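Side-chain contacts in complement factor MASP-3 (Homo sapiens, PDB 3DEM), which is a serine protease of the complement system that interacts with mannan-binding lectin and ficolins, here represented by its CUB1-EGF-CUB2 fragment: residues F151-H156 with P186-S191; M44-E49 with Q81-E86. All blocks are in the same frame, centred on the assembly; numbering follows the deposited sequence.

Contact 1: residues F151-H156 with P186-S191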
# COMPACT_ATOMS: atom_id res chain seq x y z
N PHE A 151 7.04 -26.47 1.42
CA PHE A 151 7.15 -27.49 2.44
C PHE A 151 8.16 -28.55 2.01
O PHE A 151 8.07 -29.11 0.92
CB PHE A 151 5.77 -28.12 2.66
CG PHE A 151 5.75 -29.20 3.69
CD1 PHE A 151 5.66 -28.89 5.03
CD2 PHE A 151 5.80 -30.53 3.31
CE1 PHE A 151 5.63 -29.90 5.99
CE2 PHE A 151 5.77 -31.54 4.26
CZ PHE A 151 5.69 -31.22 5.60
N GLY A 152 9.12 -28.83 2.89
CA GLY A 152 10.12 -29.85 2.60
C GLY A 152 11.42 -29.27 2.08
O GLY A 152 12.40 -29.99 1.90
N TYR A 153 11.44 -27.96 1.85
CA TYR A 153 12.63 -27.26 1.37
C TYR A 153 13.20 -26.31 2.41
O TYR A 153 12.51 -25.91 3.35
CB TYR A 153 12.32 -26.46 0.11
CG TYR A 153 12.06 -27.26 -1.15
CD1 TYR A 153 13.04 -27.37 -2.13
CD2 TYR A 153 10.84 -27.89 -1.37
CE1 TYR A 153 12.81 -28.08 -3.30
CE2 TYR A 153 10.60 -28.61 -2.52
CZ TYR A 153 11.59 -28.70 -3.48
OH TYR A 153 11.37 -29.41 -4.64
N ILE A 154 14.45 -25.93 2.22
CA ILE A 154 15.14 -25.06 3.16
C ILE A 154 15.68 -23.85 2.41
O ILE A 154 16.36 -23.99 1.39
CB ILE A 154 16.31 -25.81 3.86
CG1 ILE A 154 15.78 -27.02 4.63
CG2 ILE A 154 17.07 -24.87 4.78
CD1 ILE A 154 16.85 -28.05 4.98
N LEU A 155 15.37 -22.65 2.91
CA LEU A 155 15.90 -21.43 2.33
C LEU A 155 17.42 -21.37 2.49
O LEU A 155 17.95 -21.51 3.60
CB LEU A 155 15.24 -20.19 2.95
CG LEU A 155 15.45 -18.87 2.22
CD1 LEU A 155 14.79 -18.89 0.85
CD2 LEU A 155 14.94 -17.68 3.04
N HIS A 156 18.11 -21.18 1.37
CA HIS A 156 19.57 -21.20 1.33
C HIS A 156 20.17 -19.92 1.91
O HIS A 156 19.45 -18.98 2.23
CB HIS A 156 20.03 -21.41 -0.12
CG HIS A 156 21.50 -21.67 -0.27
ND1 HIS A 156 22.17 -22.63 0.47
CD2 HIS A 156 22.42 -21.12 -1.09
CE1 HIS A 156 23.44 -22.64 0.12
NE2 HIS A 156 23.62 -21.73 -0.82
N PRO A 186 12.00 -30.96 -11.78
CA PRO A 186 13.24 -30.21 -11.59
C PRO A 186 13.88 -30.46 -10.22
O PRO A 186 13.22 -30.33 -9.20
CB PRO A 186 12.77 -28.75 -11.70
CG PRO A 186 11.58 -28.81 -12.60
CD PRO A 186 10.90 -30.12 -12.29
N TYR A 187 15.16 -30.82 -10.20
CA TYR A 187 15.85 -31.02 -8.92
C TYR A 187 16.10 -29.70 -8.19
O TYR A 187 16.28 -28.65 -8.83
CB TYR A 187 17.15 -31.81 -9.10
CG TYR A 187 18.12 -31.27 -10.13
CD1 TYR A 187 18.96 -30.20 -9.85
CD2 TYR A 187 18.22 -31.87 -11.38
CE1 TYR A 187 19.87 -29.72 -10.79
CE2 TYR A 187 19.13 -31.40 -12.33
CZ TYR A 187 19.94 -30.33 -12.03
OH TYR A 187 20.83 -29.88 -12.98
N PRO A 188 16.09 -29.74 -6.85
CA PRO A 188 16.30 -28.56 -6.02
C PRO A 188 17.65 -27.88 -6.28
O PRO A 188 18.67 -28.55 -6.44
CB PRO A 188 16.27 -29.12 -4.59
CG PRO A 188 15.49 -30.37 -4.70
CD PRO A 188 15.84 -30.94 -6.03
N LYS A 189 17.64 -26.56 -6.33
CA LYS A 189 18.85 -25.77 -6.48
C LYS A 189 19.66 -25.80 -5.20
O LYS A 189 19.16 -26.18 -4.14
CB LYS A 189 18.49 -24.33 -6.82
CG LYS A 189 17.71 -24.16 -8.12
CD LYS A 189 17.30 -22.71 -8.34
CE LYS A 189 16.44 -22.56 -9.59
NZ LYS A 189 15.13 -23.28 -9.48
N SER A 190 20.93 -25.41 -5.31
CA SER A 190 21.79 -25.15 -4.15
C SER A 190 21.88 -26.31 -3.17
O SER A 190 21.96 -26.10 -1.97
CB SER A 190 21.32 -23.90 -3.42
OG SER A 190 21.32 -22.79 -4.29
N SER A 191 21.88 -27.53 -3.69
CA SER A 191 21.85 -28.71 -2.85
C SER A 191 23.09 -29.56 -3.03
O SER A 191 23.81 -29.43 -4.02
CB SER A 191 20.60 -29.55 -3.13
OG SER A 191 19.43 -28.83 -2.79
O HOH W 1 12.97 -28.75 -6.83
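Ser190 packs its CB against one face of the His156 imidazole, and Tyr153 meets Pro188 a few residues away; together these two pairs join the calcium-binding EGF domain to the second CUB domain. The interface illustrates how two small beta domains can be seated on one another by a few side chains. Ser190 and His156 form a CH-pi contact: Ser190 CB sits 3.9 Å from the centroid of the His156 ring, over one face and only 15° off the normal, displaced toward the rim. The His156 ring reaches this position because its CG is anti to the backbone N (chi1 -171°), which carries the imidazole out across the serine. Ser190 OG passes 3.8 Å from His156 CD2, but its polar partner is Thr161 OG1 of the EGF domain, a hydrogen bond that also ties the two modules together. At the other end, the Tyr153 ring and the Pro188 ring cross at about a right angle, and Tyr153 CE1 lies 3.8 Å from both Pro188 CG and Pro188 CB. This contact is apolar. Around the pair, His136 packs against the Tyr153 ring edge-to-face, while the backbone of Pro188 and Ser191 is bonded to Ser262 OG, fixing the 186-191 loop to its own domain. The polar end of the tyrosine is joined to the loop through solvent: one water lies 2.8 Å from Tyr153 OH and donates a hydrogen bond to Pro186 O at 2.9 Å.

Contact 2: residues M44-E49 with Q81-E86. With CA (calcium ion), chain E.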
# COMPACT_ATOMS: atom_id res chain seq x y z
N MET A 44 -4.06 19.26 -7.23
CA MET A 44 -5.44 19.63 -6.92
C MET A 44 -5.84 20.93 -7.61
O MET A 44 -7.02 21.23 -7.74
CB MET A 44 -5.66 19.75 -5.41
CG MET A 44 -5.31 18.50 -4.62
SD MET A 44 -5.99 16.99 -5.33
CE MET A 44 -7.75 17.32 -5.31
N HIS A 45 -4.84 21.70 -8.02
CA HIS A 45 -5.07 22.96 -8.73
C HIS A 45 -3.87 23.22 -9.63
O HIS A 45 -2.72 23.04 -9.22
CB HIS A 45 -5.27 24.12 -7.75
CG HIS A 45 -5.73 25.39 -8.39
ND1 HIS A 45 -4.86 26.40 -8.76
CD2 HIS A 45 -6.96 25.82 -8.73
CE1 HIS A 45 -5.54 27.39 -9.30
NE2 HIS A 45 -6.82 27.07 -9.30
N PHE A 46 -4.12 23.65 -10.86
CA PHE A 46 -3.03 23.93 -11.79
C PHE A 46 -3.41 25.02 -12.78
O PHE A 46 -4.29 24.85 -13.62
CB PHE A 46 -2.60 22.66 -12.52
CG PHE A 46 -1.27 22.79 -13.20
CD1 PHE A 46 -0.11 22.36 -12.57
CD2 PHE A 46 -1.17 23.35 -14.47
CE1 PHE A 46 1.11 22.48 -13.19
CE2 PHE A 46 0.05 23.47 -15.09
CZ PHE A 46 1.20 23.04 -14.46
N ASN A 47 -2.72 26.15 -12.68
CA ASN A 47 -3.07 27.34 -13.44
C ASN A 47 -1.80 28.06 -13.87
O ASN A 47 -1.29 28.93 -13.16
CB ASN A 47 -3.93 28.27 -12.59
CG ASN A 47 -4.67 29.30 -13.42
OD1 ASN A 47 -4.44 30.51 -13.28
ND2 ASN A 47 -5.56 28.83 -14.28
N LEU A 48 -1.28 27.70 -15.04
CA LEU A 48 -0.04 28.28 -15.54
C LEU A 48 -0.19 28.86 -16.94
O LEU A 48 -1.18 28.59 -17.63
CB LEU A 48 1.09 27.25 -15.54
CG LEU A 48 2.04 27.22 -14.35
CD1 LEU A 48 1.38 26.62 -13.12
CD2 LEU A 48 3.31 26.45 -14.71
N GLU A 49 0.79 29.66 -17.34
CA GLU A 49 0.87 30.14 -18.72
C GLU A 49 1.16 28.96 -19.65
O GLU A 49 1.93 28.08 -19.31
CB GLU A 49 2.00 31.17 -18.83
CG GLU A 49 2.11 31.85 -20.19
CD GLU A 49 3.35 32.72 -20.31
OE1 GLU A 49 4.16 32.75 -19.36
OE2 GLU A 49 3.53 33.37 -21.37
N GLN A 81 -1.47 20.94 -21.66
CA GLN A 81 -0.35 20.18 -21.12
C GLN A 81 -0.41 20.17 -19.60
O GLN A 81 0.62 20.07 -18.93
CB GLN A 81 0.96 20.80 -21.59
CG GLN A 81 0.81 21.66 -22.83
CD GLN A 81 2.14 22.18 -23.36
OE1 GLN A 81 2.27 23.36 -23.70
NE2 GLN A 81 3.14 21.29 -23.44
N THR A 82 -1.62 20.29 -19.07
CA THR A 82 -1.83 20.26 -17.63
C THR A 82 -1.82 18.81 -17.14
O THR A 82 -2.01 17.89 -17.92
CB THR A 82 -3.17 20.92 -17.26
OG1 THR A 82 -4.23 20.26 -17.96
CG2 THR A 82 -3.15 22.38 -17.66
N PRO A 83 -1.56 18.62 -15.83
CA PRO A 83 -1.51 17.29 -15.23
C PRO A 83 -2.88 16.62 -15.11
O PRO A 83 -2.96 15.40 -15.15
CB PRO A 83 -0.91 17.56 -13.83
CG PRO A 83 -1.24 18.98 -13.54
CD PRO A 83 -1.27 19.70 -14.86
N GLY A 84 -3.94 17.42 -14.97
CA GLY A 84 -5.28 16.88 -14.76
C GLY A 84 -5.36 16.05 -13.49
O GLY A 84 -4.83 16.45 -12.45
N GLN A 85 -6.03 14.91 -13.58
CA GLN A 85 -6.19 14.01 -12.43
C GLN A 85 -5.06 12.98 -12.41
O GLN A 85 -5.05 12.07 -11.56
CB GLN A 85 -7.53 13.28 -12.51
CG GLN A 85 -8.72 14.16 -12.85
CD GLN A 85 -9.29 14.87 -11.63
OE1 GLN A 85 -10.51 14.85 -11.40
NE2 GLN A 85 -8.41 15.50 -10.85
N GLU A 86 -4.12 13.11 -13.33
CA GLU A 86 -3.09 12.10 -13.52
C GLU A 86 -2.04 12.11 -12.42
O GLU A 86 -1.60 13.16 -11.95
CB GLU A 86 -2.43 12.24 -14.90
CG GLU A 86 -3.36 11.89 -16.07
CD GLU A 86 -3.73 10.41 -16.12
OE1 GLU A 86 -3.05 9.59 -15.47
OE2 GLU A 86 -4.71 10.06 -16.82
CA CA E . 5.34 33.82 -17.51
O HOH W 2 3.25 34.53 -17.02
O HOH W 3 6.49 34.68 -15.35
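The phenyl ring of Phe46 is packed on both faces, with Pro83 CD over one and Leu48 CD1 over the other, while Thr82 CG2 approaches obliquely. It is a compact example of how the interior of a CUB beta-sandwich is filled, here in the first CUB domain, where strand 37-47 meets the loop leading to strand 88-89. Pro83 CD stands 3.6 Å from the centroid of the Phe46 ring and 15° off its normal, a CH-pi contact offset toward the rim. Its nearest ring atom is Phe46 CG at 3.5 Å, and Pro83 CG lies 3.7 Å from Phe46 CD1, so one side of the pyrrolidine rests along the root of the phenyl group. Leu48, two residues on in the same chain segment, sets its CD1 3.8 Å above the plane of the Phe46 ring on the opposite face. With CG anti to the backbone N (chi1 -164°), Phe46 sends its ring from the strand toward the loop. Thr82 adds a lighter touch, its CG2 3.9 Å from Phe46 CD2. Phe71 of strand 67-71, in the other sheet, packs against both Phe46 and Pro83, and Phe112 of strand 111-120 touches Phe46. Pro83 also opens a type II' beta turn closed by the bond from Glu86 N to Pro83 O. Beyond Leu48 the segment runs into a calcium site completed by Asp57, Asp102 and Ser104, with two waters; there the extended side chain of Glu49 brings OE1 to 2.4 Å from the calcium ion.

In the fold
The two contacts lie in series along the chain: contact 2 closes within the first CUB domain before contact 1 opens, where the EGF domain meets the second CUB domain. Their centres are about 53 Å apart, on opposite sides of the chain's centre, and they share no sheet. Contact 2 is internal to the first CUB domain, whereas contact 1 joins the EGF domain to the second CUB domain. Each contact has a calcium ion nearby, bound through Glu49 in contact 2 and about 8 Å from the side chain of Ser190 in contact 1. Between the two chains of the assembly, segment 151-156 meets segment 44-49 of the second subunit, where Phe151 stacks on His45 of that subunit.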